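Local structure of Na-translocating NADH-quinone reductase subunit C NqrC (Shewanella oneidensis, 4XHF) at residues R225-Q228 and R229-F233; Y137-L141 and W142-Y146; D82-V85 and L86-D89; D61-A64 and K65-P69. The protein is subunit C of a multi-subunit Na-translocating complex and holds flavin mononucleotide in its FMN-binding domain. All blocks are in the same frame, centred on the assembly; numbering follows the deposited sequence.

Contacts 2 and 1 lie on the flavin side of the chain. The hairpin of contact 2 supplies Leu141 and Trp142 to the FMN pocket, and helix 221-234, which carries contact 1, packs against that hairpin: Ala230 CB lies 3.9 Å from Tyr137 C, and the centres of the two contacts are about 9 Å apart. Contacts 3 and 4 form a second pair, with centres about 15 Å apart, joined where Val85 CG1 meets Pro69 CB at 3.7 Å and Leu86 CD2 meets Phe63 CZ at 3.9 Å. About 28 Å separates the centres of contacts 1 and 4, on opposite sides of the chain's centre. Contacts 2 and 4 nevertheless reach the same antiparallel sheet.

Contact 1 of 4, residues R225-Q228 and R229-F233; sequences RGVQ and RAMEF
Arg225, Gly226, Val227 and Gln228 each offer a carbonyl oxygen to the amide four residues on, the alpha-helical pattern, within helix 221-234. The shortest of these bonds joins Ala230 N to Gly226 O at 2.7 Å; the straightest joins Met231 N to Val227 O at 3.1 Å, with an N-H...O angle of 163°. Arg229 folds back along the preceding turn, where its side chain also touches Ile107. Its chain bends at chi3 (-133°), and this turns the guanidinium over Arg225, whose O sits 3.5 Å above the guanidinium plane and is displaced toward the rim. The same oxygen accepts from Arg229 N at 2.9 Å. Arg229 NH2 reaches Arg225 CB at 3.1 Å, while Arg229 NH1 lies beside Gly226 CA. The two guanidinium planes stand 84° apart, with 5.1 Å between Arg225 NH1 and Arg229 NH2, and Arg225 extends away toward the bound FMN. Its side chain ends about 5 Å from that ligand, with the phosphate nearest. On another side of the helix, Val227 and Met231 run side by side and meet loosely, Val227 CG1 to Met231 CE at 4.2 Å. Gln228 takes a third direction and, through OE1, accepts from Leu201 N, tying the helix to strand 200-202. Ala230 and Met231 face Phe136 of strand 129-139, with Met231 also touching Trp185, so the buried side of the helix rests on the antiparallel sheet.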
loop_
_atom_site.group_PDB
_atom_site.type_symbol
_atom_site.label_atom_id
_atom_site.label_comp_id
_atom_site.label_asym_id
_atom_site.label_seq_id
_atom_site.Cartn_x
_atom_site.Cartn_y
_atom_site.Cartn_z
ATOM N N ARG A 225 -15.647 -1.268 -2.311
ATOM C CA ARG A 225 -15.728 -2.006 -1.057
ATOM C C ARG A 225 -14.584 -3.006 -0.956
ATOM O O ARG A 225 -14.142 -3.351 0.138
ATOM C CB ARG A 225 -17.068 -2.732 -0.936
ATOM C CG ARG A 225 -18.280 -1.834 -1.107
ATOM C CD ARG A 225 -19.271 -2.020 0.031
ATOM N NE ARG A 225 -20.526 -1.305 -0.215
ATOM C CZ ARG A 225 -21.744 -1.833 -0.099
ATOM N NH1 ARG A 225 -21.915 -3.100 0.268
ATOM N NH2 ARG A 225 -22.808 -1.083 -0.351
ATOM N N GLY A 226 -14.110 -3.472 -2.107
ATOM C CA GLY A 226 -12.977 -4.375 -2.151
ATOM C C GLY A 226 -11.711 -3.680 -1.690
ATOM O O GLY A 226 -10.963 -4.212 -0.870
ATOM N N VAL A 227 -11.475 -2.483 -2.222
ATOM C CA VAL A 227 -10.330 -1.671 -1.821
ATOM C C VAL A 227 -10.416 -1.379 -0.335
ATOM O O VAL A 227 -9.415 -1.401 0.378
ATOM C CB VAL A 227 -10.272 -0.345 -2.608
ATOM C CG1 VAL A 227 -9.117 0.533 -2.124
ATOM C CG2 VAL A 227 -10.145 -0.623 -4.094
ATOM N N GLN A 228 -11.631 -1.108 0.122
ATOM C CA GLN A 228 -11.888 -0.845 1.527
ATOM C C GLN A 228 -11.496 -2.050 2.375
ATOM O O GLN A 228 -10.836 -1.910 3.404
ATOM C CB GLN A 228 -13.364 -0.500 1.724
ATOM C CG GLN A 228 -13.771 -0.164 3.145
ATOM C CD GLN A 228 -15.266 -0.206 3.317
ATOM O OE1 GLN A 228 -15.996 0.605 2.743
ATOM N NE2 GLN A 228 -15.738 -1.167 4.102
ATOM N N ARG A 229 -11.892 -3.237 1.925
ATOM C CA ARG A 229 -11.581 -4.471 2.634
ATOM C C ARG A 229 -10.101 -4.820 2.524
ATOM O O ARG A 229 -9.531 -5.436 3.424
ATOM C CB ARG A 229 -12.438 -5.617 2.097
ATOM C CG ARG A 229 -13.884 -5.559 2.560
ATOM C CD ARG A 229 -14.713 -6.686 1.973
ATOM N NE ARG A 229 -15.989 -6.201 1.442
ATOM C CZ ARG A 229 -16.348 -6.231 0.158
ATOM N NH1 ARG A 229 -15.546 -6.736 -0.775
ATOM N NH2 ARG A 229 -17.534 -5.756 -0.196
ATOM N N ALA A 230 -9.483 -4.419 1.418
ATOM C CA ALA A 230 -8.058 -4.646 1.219
ATOM C C ALA A 230 -7.258 -3.911 2.283
ATOM O O ALA A 230 -6.356 -4.478 2.897
ATOM C CB ALA A 230 -7.636 -4.198 -0.169
ATOM N N MET A 231 -7.598 -2.647 2.505
ATOM C CA MET A 231 -6.928 -1.856 3.526
ATOM C C MET A 231 -7.281 -2.352 4.925
ATOM O O MET A 231 -6.438 -2.338 5.819
ATOM C CB MET A 231 -7.290 -0.379 3.382
ATOM C CG MET A 231 -6.632 0.289 2.191
ATOM S SD MET A 231 -7.079 2.025 2.057
ATOM C CE MET A 231 -6.406 2.425 0.447
ATOM N N GLU A 232 -8.520 -2.801 5.107
ATOM C CA GLU A 232 -8.960 -3.305 6.402
ATOM C C GLU A 232 -8.115 -4.493 6.849
ATOM O O GLU A 232 -7.800 -4.631 8.033
ATOM C CB GLU A 232 -10.431 -3.710 6.354
ATOM C CG GLU A 232 -10.954 -4.214 7.686
ATOM C CD GLU A 232 -12.403 -4.635 7.622
ATOM O OE1 GLU A 232 -13.007 -4.513 6.538
ATOM O OE2 GLU A 232 -12.937 -5.095 8.653
ATOM N N PHE A 233 -7.759 -5.356 5.902
ATOM C CA PHE A 233 -6.935 -6.519 6.209
ATOM C C PHE A 233 -5.484 -6.140 6.455
ATOM O O PHE A 233 -4.879 -6.567 7.436
ATOM C CB PHE A 233 -6.985 -7.546 5.078
ATOM C CG PHE A 233 -6.044 -8.702 5.286
ATOM C CD1 PHE A 233 -6.413 -9.773 6.084
ATOM C CD2 PHE A 233 -4.782 -8.705 4.711
ATOM C CE1 PHE A 233 -5.549 -10.830 6.291
ATOM C CE2 PHE A 233 -3.915 -9.761 4.918
ATOM C CZ PHE A 233 -4.299 -10.825 5.708
#

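Contact 2 of 4, residues Y137-L141 and W142-Y146. With FMN (flavin mononucleotide), chain E.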
loop_
_atom_site.group_PDB
_atom_site.type_symbol
_atom_site.label_atom_id
_atom_site.label_comp_id
_atom_site.label_asym_id
_atom_site.label_seq_id
_atom_site.Cartn_x
_atom_site.Cartn_y
_atom_site.Cartn_z
ATOM N N TYR A 137 -3.147 -5.269 -1.181
ATOM C CA TYR A 137 -3.900 -5.804 -2.299
ATOM C C TYR A 137 -5.049 -6.654 -1.791
ATOM O O TYR A 137 -5.041 -7.110 -0.648
ATOM C CB TYR A 137 -2.997 -6.616 -3.232
ATOM C CG TYR A 137 -2.422 -7.875 -2.623
ATOM C CD1 TYR A 137 -1.295 -7.824 -1.815
ATOM C CD2 TYR A 137 -2.995 -9.114 -2.871
ATOM C CE1 TYR A 137 -0.762 -8.973 -1.261
ATOM C CE2 TYR A 137 -2.469 -10.268 -2.323
ATOM C CZ TYR A 137 -1.353 -10.192 -1.520
ATOM O OH TYR A 137 -0.829 -11.341 -0.973
ATOM N N GLY A 138 -6.044 -6.847 -2.644
ATOM C CA GLY A 138 -7.229 -7.593 -2.274
ATOM C C GLY A 138 -8.154 -7.745 -3.461
ATOM O O GLY A 138 -8.042 -7.012 -4.442
ATOM N N LYS A 139 -9.069 -8.702 -3.376
ATOM C CA LYS A 139 -10.008 -8.936 -4.458
ATOM C C LYS A 139 -11.053 -7.831 -4.498
ATOM O O LYS A 139 -11.664 -7.504 -3.480
ATOM C CB LYS A 139 -10.692 -10.295 -4.304
ATOM C CG LYS A 139 -11.509 -10.710 -5.516
ATOM C CD LYS A 139 -12.564 -11.737 -5.155
ATOM C CE LYS A 139 -13.333 -12.192 -6.384
ATOM N NZ LYS A 139 -12.472 -12.941 -7.338
ATOM N N GLY A 140 -11.244 -7.251 -5.678
ATOM C CA GLY A 140 -12.330 -6.315 -5.899
ATOM C C GLY A 140 -13.623 -7.077 -6.102
ATOM O O GLY A 140 -14.056 -7.825 -5.224
ATOM N N LEU A 141 -14.235 -6.893 -7.268
ATOM C CA LEU A 141 -15.442 -7.628 -7.627
ATOM C C LEU A 141 -15.094 -8.849 -8.474
ATOM O O LEU A 141 -15.680 -9.918 -8.303
ATOM C CB LEU A 141 -16.423 -6.720 -8.378
ATOM C CG LEU A 141 -17.737 -7.361 -8.837
ATOM C CD1 LEU A 141 -18.519 -7.954 -7.672
ATOM C CD2 LEU A 141 -18.586 -6.344 -9.574
ATOM N N TRP A 142 -14.123 -8.689 -9.371
ATOM C CA TRP A 142 -13.792 -9.734 -10.335
ATOM C C TRP A 142 -12.308 -10.066 -10.380
ATOM O O TRP A 142 -11.913 -11.061 -10.988
ATOM C CB TRP A 142 -14.252 -9.321 -11.736
ATOM C CG TRP A 142 -15.731 -9.214 -11.852
ATOM C CD1 TRP A 142 -16.457 -8.087 -12.099
ATOM C CD2 TRP A 142 -16.676 -10.278 -11.709
ATOM N NE1 TRP A 142 -17.797 -8.385 -12.127
ATOM C CE2 TRP A 142 -17.957 -9.726 -11.888
ATOM C CE3 TRP A 142 -16.563 -11.647 -11.450
ATOM C CZ2 TRP A 142 -19.117 -10.491 -11.818
ATOM C CZ3 TRP A 142 -17.715 -12.406 -11.381
ATOM C CH2 TRP A 142 -18.974 -11.826 -11.565
ATOM N N SER A 143 -11.487 -9.242 -9.739
ATOM C CA SER A 143 -10.043 -9.388 -9.860
ATOM C C SER A 143 -9.289 -8.896 -8.636
ATOM O O SER A 143 -9.852 -8.239 -7.762
ATOM C CB SER A 143 -9.549 -8.630 -11.091
ATOM O OG SER A 143 -9.752 -7.237 -10.928
ATOM N N MET A 144 -8.003 -9.229 -8.594
ATOM C CA MET A 144 -7.107 -8.730 -7.564
ATOM C C MET A 144 -6.662 -7.317 -7.910
ATOM O O MET A 144 -6.324 -7.022 -9.057
ATOM C CB MET A 144 -5.889 -9.645 -7.418
ATOM C CG MET A 144 -6.209 -11.067 -6.967
ATOM S SD MET A 144 -7.141 -11.166 -5.424
ATOM C CE MET A 144 -6.136 -10.137 -4.365
ATOM N N ILE A 145 -6.663 -6.452 -6.903
ATOM C CA ILE A 145 -6.241 -5.068 -7.059
ATOM C C ILE A 145 -5.000 -4.838 -6.204
ATOM O O ILE A 145 -5.007 -5.139 -5.017
ATOM C CB ILE A 145 -7.364 -4.089 -6.652
ATOM C CG1 ILE A 145 -8.628 -4.353 -7.482
ATOM C CG2 ILE A 145 -6.909 -2.646 -6.827
ATOM C CD1 ILE A 145 -9.876 -3.669 -6.950
ATOM N N TYR A 146 -3.942 -4.318 -6.823
ATOM C CA TYR A 146 -2.664 -4.086 -6.149
ATOM C C TYR A 146 -2.316 -2.606 -6.080
ATOM O O TYR A 146 -2.561 -1.859 -7.025
ATOM C CB TYR A 146 -1.539 -4.823 -6.872
ATOM C CG TYR A 146 -1.656 -6.322 -6.829
ATOM C CD1 TYR A 146 -2.563 -6.990 -7.638
ATOM C CD2 TYR A 146 -0.848 -7.070 -5.991
ATOM C CE1 TYR A 146 -2.669 -8.362 -7.603
ATOM C CE2 TYR A 146 -0.942 -8.439 -5.949
ATOM C CZ TYR A 146 -1.853 -9.082 -6.756
ATOM O OH TYR A 146 -1.945 -10.455 -6.711
HETATM N N1 FMN E . -19.374 -2.844 -10.258
HETATM C C2 FMN E . -18.085 -2.722 -9.600
HETATM O O2 FMN E . -18.003 -2.231 -8.549
HETATM N N3 FMN E . -16.882 -3.221 -10.275
HETATM C C4 FMN E . -16.983 -3.824 -11.545
HETATM O O4 FMN E . -16.017 -4.229 -12.083
HETATM C C4A FMN E . -18.322 -3.963 -12.220
HETATM N N5 FMN E . -18.434 -4.573 -13.493
HETATM C C5A FMN E . -19.745 -4.689 -14.118
HETATM C C6 FMN E . -19.845 -5.295 -15.380
HETATM C C7 FMN E . -21.067 -5.500 -15.975
HETATM C C7M FMN E . -21.125 -6.215 -17.307
HETATM C C8 FMN E . -22.226 -5.031 -15.351
HETATM C C8M FMN E . -23.645 -5.399 -15.875
HETATM C C9 FMN E . -22.128 -4.335 -14.096
HETATM C C9A FMN E . -20.893 -4.196 -13.452
HETATM N N10 FMN E . -20.770 -3.573 -12.140
HETATM C C10 FMN E . -19.461 -3.461 -11.543
HETATM C "C1'" FMN E . -21.966 -3.023 -11.397
HETATM C "C2'" FMN E . -22.271 -3.825 -10.144
HETATM O "O2'" FMN E . -22.987 -4.967 -10.510
HETATM C "C3'" FMN E . -23.119 -3.006 -9.173
HETATM O "O3'" FMN E . -24.281 -2.597 -9.836
HETATM C "C4'" FMN E . -22.347 -1.779 -8.644
HETATM O "O4'" FMN E . -21.128 -2.185 -8.087
HETATM C "C5'" FMN E . -23.145 -1.042 -7.566
HETATM O "O5'" FMN E . -22.571 0.236 -7.414
HETATM P P FMN E . -23.010 1.148 -6.175
HETATM O O1P FMN E . -23.999 0.341 -5.211
HETATM O O2P FMN E . -23.729 2.475 -6.700
#
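Gly140 N donates to Ser143 O at 2.7 Å, nearly along the C=O axis, and closes the turn of a beta hairpin formed by strands 129-139 and 144-151. The antiparallel hydrogen-bonded pair Gly138 and Ile145 exchanges two further bonds, Gly138 N to Ile145 O at 3.1 Å and Ile145 N to Gly138 O at 2.9 Å. Glu168 secures the turn from outside, accepting from the amides of Leu141 and Trp142 and bonding Ser143 OG. On the sheet face shared by Tyr137, Lys139, Met144 and Tyr146, the two tyrosine rings run side by side, nearly parallel (8°) but offset, with little of one ring over the other. Tyr137 CB instead makes the CH-pi contact, lying over one face of the Tyr146 ring, 3.9 Å from its centroid. Tyr137 CG sits between its backbone N and carbonyl carbon (chi1 65°), and the ring edge is then met in plane by Met144 CE, 3.6 Å from Tyr137 CD2. At the turn, Leu141 CG covers a face of the Trp142 five-membered ring, at 3.7 Å from its centroid. FMN O4 lies at the edge of the indole, in the plane of the indole, and Leu141 CD2 reaches FMN C4A at 3.6 Å.

Contact 3 of 4, residues D82-V85 and L86-D89; sequences DANV and LDFD
Asn84 O and Val85 O receive the amides three residues on, Asp87 N at 3.1 Å from Asn84 O and Phe88 N at 3.1 Å from Val85 O. Val85-Leu86 and Leu86-Asp87 are the corner pairs of two overlapping type I turns. Phe88 CB closes in on the second of these oxygens, 3.1 Å from Val85 O. Beyond it, the Phe88 ring stands almost at right angles to the Asp82 carboxylate, with Phe88 CD1 3.8 Å from Asp82 OD2. The other oxygen holds the chain: Asp82 OD1 accepts from Asn84 N at 2.8 Å, on its anti side and 18° out of the carboxylate plane. Asn84 CB brushes Asp87 OD2 at 4.0 Å.

Farther out, Arg118 NH1 also bonds Val85 O, giving that oxygen a second donor, and Asp87 OD1 forms a salt bridge with Arg38 NE of helix 29-48. Leu86 packs on Arg38 and Leu41 of that helix, while Asp82 and Phe88 lie on Leu71 of strand 67-73. Asp89 then caps helix 90-95 through OD1, which accepts from Met92 N. The segment is thus a surface connection from strand to helix, opening with an Asx turn, passing through paired beta turns and ending in an aspartate N-cap.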
loop_
_atom_site.group_PDB
_atom_site.type_symbol
_atom_site.label_atom_id
_atom_site.label_comp_id
_atom_site.label_asym_id
_atom_site.label_seq_id
_atom_site.Cartn_x
_atom_site.Cartn_y
_atom_site.Cartn_z
ATOM N N ASP A 82 17.553 -9.452 3.071
ATOM C CA ASP A 82 17.535 -9.897 1.683
ATOM C C ASP A 82 18.595 -9.139 0.895
ATOM O O ASP A 82 18.770 -7.934 1.071
ATOM C CB ASP A 82 16.155 -9.692 1.056
ATOM C CG ASP A 82 16.000 -10.423 -0.266
ATOM O OD1 ASP A 82 16.537 -9.935 -1.284
ATOM O OD2 ASP A 82 15.340 -11.483 -0.289
ATOM N N ALA A 83 19.305 -9.856 0.030
ATOM C CA ALA A 83 20.406 -9.275 -0.725
ATOM C C ALA A 83 19.920 -8.218 -1.717
ATOM O O ALA A 83 20.609 -7.226 -1.961
ATOM C CB ALA A 83 21.167 -10.369 -1.451
ATOM N N ASN A 84 18.733 -8.434 -2.281
ATOM C CA ASN A 84 18.148 -7.505 -3.246
ATOM C C ASN A 84 16.679 -7.241 -2.941
ATOM O O ASN A 84 15.790 -7.791 -3.590
ATOM C CB ASN A 84 18.296 -8.045 -4.671
ATOM C CG ASN A 84 19.735 -8.041 -5.150
ATOM O OD1 ASN A 84 20.289 -6.992 -5.477
ATOM N ND2 ASN A 84 20.344 -9.219 -5.203
ATOM N N VAL A 85 16.441 -6.383 -1.954
ATOM C CA VAL A 85 15.095 -6.096 -1.473
ATOM C C VAL A 85 14.199 -5.549 -2.586
ATOM O O VAL A 85 13.019 -5.883 -2.653
ATOM C CB VAL A 85 15.139 -5.095 -0.287
ATOM C CG1 VAL A 85 13.738 -4.672 0.142
ATOM C CG2 VAL A 85 15.876 -5.708 0.894
ATOM N N LEU A 86 14.758 -4.724 -3.465
ATOM C CA LEU A 86 13.964 -4.093 -4.516
ATOM C C LEU A 86 13.499 -5.102 -5.566
ATOM O O LEU A 86 12.490 -4.882 -6.238
ATOM C CB LEU A 86 14.757 -2.973 -5.193
ATOM C CG LEU A 86 14.823 -1.626 -4.468
ATOM C CD1 LEU A 86 15.668 -0.648 -5.267
ATOM C CD2 LEU A 86 13.438 -1.043 -4.233
ATOM N N ASP A 87 14.236 -6.202 -5.705
ATOM C CA ASP A 87 13.891 -7.240 -6.672
ATOM C C ASP A 87 13.071 -8.358 -6.033
ATOM O O ASP A 87 12.725 -9.339 -6.695
ATOM C CB ASP A 87 15.157 -7.820 -7.305
ATOM C CG ASP A 87 15.845 -6.838 -8.234
ATOM O OD1 ASP A 87 15.142 -6.027 -8.875
ATOM O OD2 ASP A 87 17.089 -6.877 -8.329
ATOM N N PHE A 88 12.756 -8.205 -4.752
ATOM C CA PHE A 88 11.964 -9.197 -4.033
ATOM C C PHE A 88 10.605 -9.397 -4.703
ATOM O O PHE A 88 9.872 -8.436 -4.933
ATOM C CB PHE A 88 11.786 -8.773 -2.573
ATOM C CG PHE A 88 11.073 -9.789 -1.727
ATOM C CD1 PHE A 88 11.732 -10.914 -1.263
ATOM C CD2 PHE A 88 9.744 -9.612 -1.385
ATOM C CE1 PHE A 88 11.077 -11.847 -0.482
ATOM C CE2 PHE A 88 9.085 -10.540 -0.603
ATOM C CZ PHE A 88 9.752 -11.657 -0.152
ATOM N N ASP A 89 10.288 -10.649 -5.027
ATOM C CA ASP A 89 9.023 -10.992 -5.677
ATOM C C ASP A 89 7.963 -11.355 -4.643
ATOM O O ASP A 89 7.969 -12.459 -4.097
ATOM C CB ASP A 89 9.223 -12.154 -6.655
ATOM C CG ASP A 89 8.042 -12.344 -7.592
ATOM O OD1 ASP A 89 6.924 -11.903 -7.255
ATOM O OD2 ASP A 89 8.236 -12.937 -8.674
#

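Contact 4 of 4, residues D61-A64 and K65-P69; sequences DIFA and KSVKP
Phe63 O accepts from Val67 N at 2.9 Å, and Ile62 O from Ser66 N at 3.0 Å: these bonds close the last turn of helix 58-66, and Val67 is the first residue to leave helical backbone angles and enter strand 67-73. One residue earlier, Lys65 N bonds Asp61 O at 3.2 Å and, weakly, Ile62 O. The side chains meet where the chain changes direction. With CG anti to the backbone N (chi1 -176°), the Phe63 ring lies beneath Val67, whose CB stands over its centre, 3.9 Å from the centroid and only 4° off the normal. Val67 CG1 reaches Phe63 CZ at 3.7 Å, so the valine covers that face. Pro69 CG approaches Phe63 CE1 obliquely at 4.0 Å. Past the helix end, a water donates to both Ala64 O and Val67 O, the latter at 2.7 Å, and bridges helix to strand. Phe120 of strand 113-123 touches Phe63, Val67 and Pro69 alike, while Val45 of helix 29-48 also meets Phe63. Backbone bonds of Ser66 with Phe123 and of Lys68 with Lys121 lead the chain into the antiparallel sheet, making this a helix-to-strand junction in which Val67 packs over the Phe63 ring.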
loop_
_atom_site.group_PDB
_atom_site.type_symbol
_atom_site.label_atom_id
_atom_site.label_comp_id
_atom_site.label_asym_id
_atom_site.label_seq_id
_atom_site.Cartn_x
_atom_site.Cartn_y
_atom_site.Cartn_z
ATOM N N ASP A 61 17.720 8.737 -8.179
ATOM C CA ASP A 61 18.620 9.348 -7.208
ATOM C C ASP A 61 17.845 9.805 -5.978
ATOM O O ASP A 61 18.323 9.688 -4.852
ATOM C CB ASP A 61 19.362 10.535 -7.829
ATOM C CG ASP A 61 19.982 10.205 -9.176
ATOM O OD1 ASP A 61 20.278 9.018 -9.429
ATOM O OD2 ASP A 61 20.174 11.139 -9.983
ATOM N N ILE A 62 16.647 10.331 -6.204
ATOM C CA ILE A 62 15.799 10.803 -5.118
ATOM C C ILE A 62 15.372 9.627 -4.248
ATOM O O ILE A 62 15.387 9.713 -3.021
ATOM C CB ILE A 62 14.562 11.550 -5.664
ATOM C CG1 ILE A 62 15.007 12.846 -6.347
ATOM C CG2 ILE A 62 13.569 11.869 -4.542
ATOM C CD1 ILE A 62 13.938 13.525 -7.166
ATOM N N PHE A 63 15.003 8.526 -4.891
ATOM C CA PHE A 63 14.613 7.315 -4.180
ATOM C C PHE A 63 15.774 6.794 -3.341
ATOM O O PHE A 63 15.616 6.502 -2.157
ATOM C CB PHE A 63 14.148 6.242 -5.168
ATOM C CG PHE A 63 13.635 4.990 -4.512
ATOM C CD1 PHE A 63 14.511 4.006 -4.082
ATOM C CD2 PHE A 63 12.275 4.789 -4.337
ATOM C CE1 PHE A 63 14.042 2.852 -3.481
ATOM C CE2 PHE A 63 11.800 3.635 -3.740
ATOM C CZ PHE A 63 12.684 2.667 -3.312
ATOM N N ALA A 64 16.944 6.692 -3.963
ATOM C CA ALA A 64 18.117 6.123 -3.313
ATOM C C ALA A 64 18.514 6.898 -2.059
ATOM O O ALA A 64 19.023 6.319 -1.100
ATOM C CB ALA A 64 19.280 6.076 -4.290
ATOM N N LYS A 65 18.275 8.205 -2.066
ATOM C CA LYS A 65 18.671 9.059 -0.953
ATOM C C LYS A 65 17.612 9.118 0.140
ATOM O O LYS A 65 17.938 9.091 1.326
ATOM C CB LYS A 65 18.966 10.475 -1.451
ATOM C CG LYS A 65 19.363 11.458 -0.353
ATOM C CD LYS A 65 20.533 10.931 0.470
ATOM C CE LYS A 65 21.167 12.013 1.330
ATOM N NZ LYS A 65 20.262 12.538 2.393
ATOM N N SER A 66 16.349 9.196 -0.263
ATOM C CA SER A 66 15.270 9.503 0.672
ATOM C C SER A 66 14.424 8.298 1.082
ATOM O O SER A 66 13.507 8.443 1.890
ATOM C CB SER A 66 14.358 10.573 0.066
ATOM O OG SER A 66 15.065 11.785 -0.133
ATOM N N VAL A 67 14.728 7.120 0.539
ATOM C CA VAL A 67 13.930 5.929 0.827
ATOM C C VAL A 67 14.807 4.765 1.279
ATOM O O VAL A 67 15.877 4.520 0.719
ATOM C CB VAL A 67 13.093 5.491 -0.400
ATOM C CG1 VAL A 67 12.195 4.314 -0.046
ATOM C CG2 VAL A 67 12.243 6.646 -0.911
ATOM N N LYS A 68 14.332 4.064 2.306
ATOM C CA LYS A 68 14.990 2.876 2.832
ATOM C C LYS A 68 14.073 1.665 2.690
ATOM O O LYS A 68 13.152 1.492 3.488
ATOM C CB LYS A 68 15.373 3.077 4.299
ATOM C CG LYS A 68 16.051 1.879 4.937
ATOM C CD LYS A 68 16.655 2.239 6.291
ATOM C CE LYS A 68 16.223 1.265 7.373
ATOM N NZ LYS A 68 16.592 1.711 8.749
ATOM N N PRO A 69 14.306 0.831 1.665
ATOM C CA PRO A 69 13.497 -0.382 1.521
ATOM C C PRO A 69 13.766 -1.378 2.642
ATOM O O PRO A 69 14.910 -1.530 3.070
ATOM C CB PRO A 69 13.937 -0.950 0.165
ATOM C CG PRO A 69 14.598 0.184 -0.543
ATOM C CD PRO A 69 15.228 1.009 0.530
HETATM O O HOH W 1 16.014 12.938 -2.155
HETATM O O HOH W 2 17.550 3.407 -1.013
#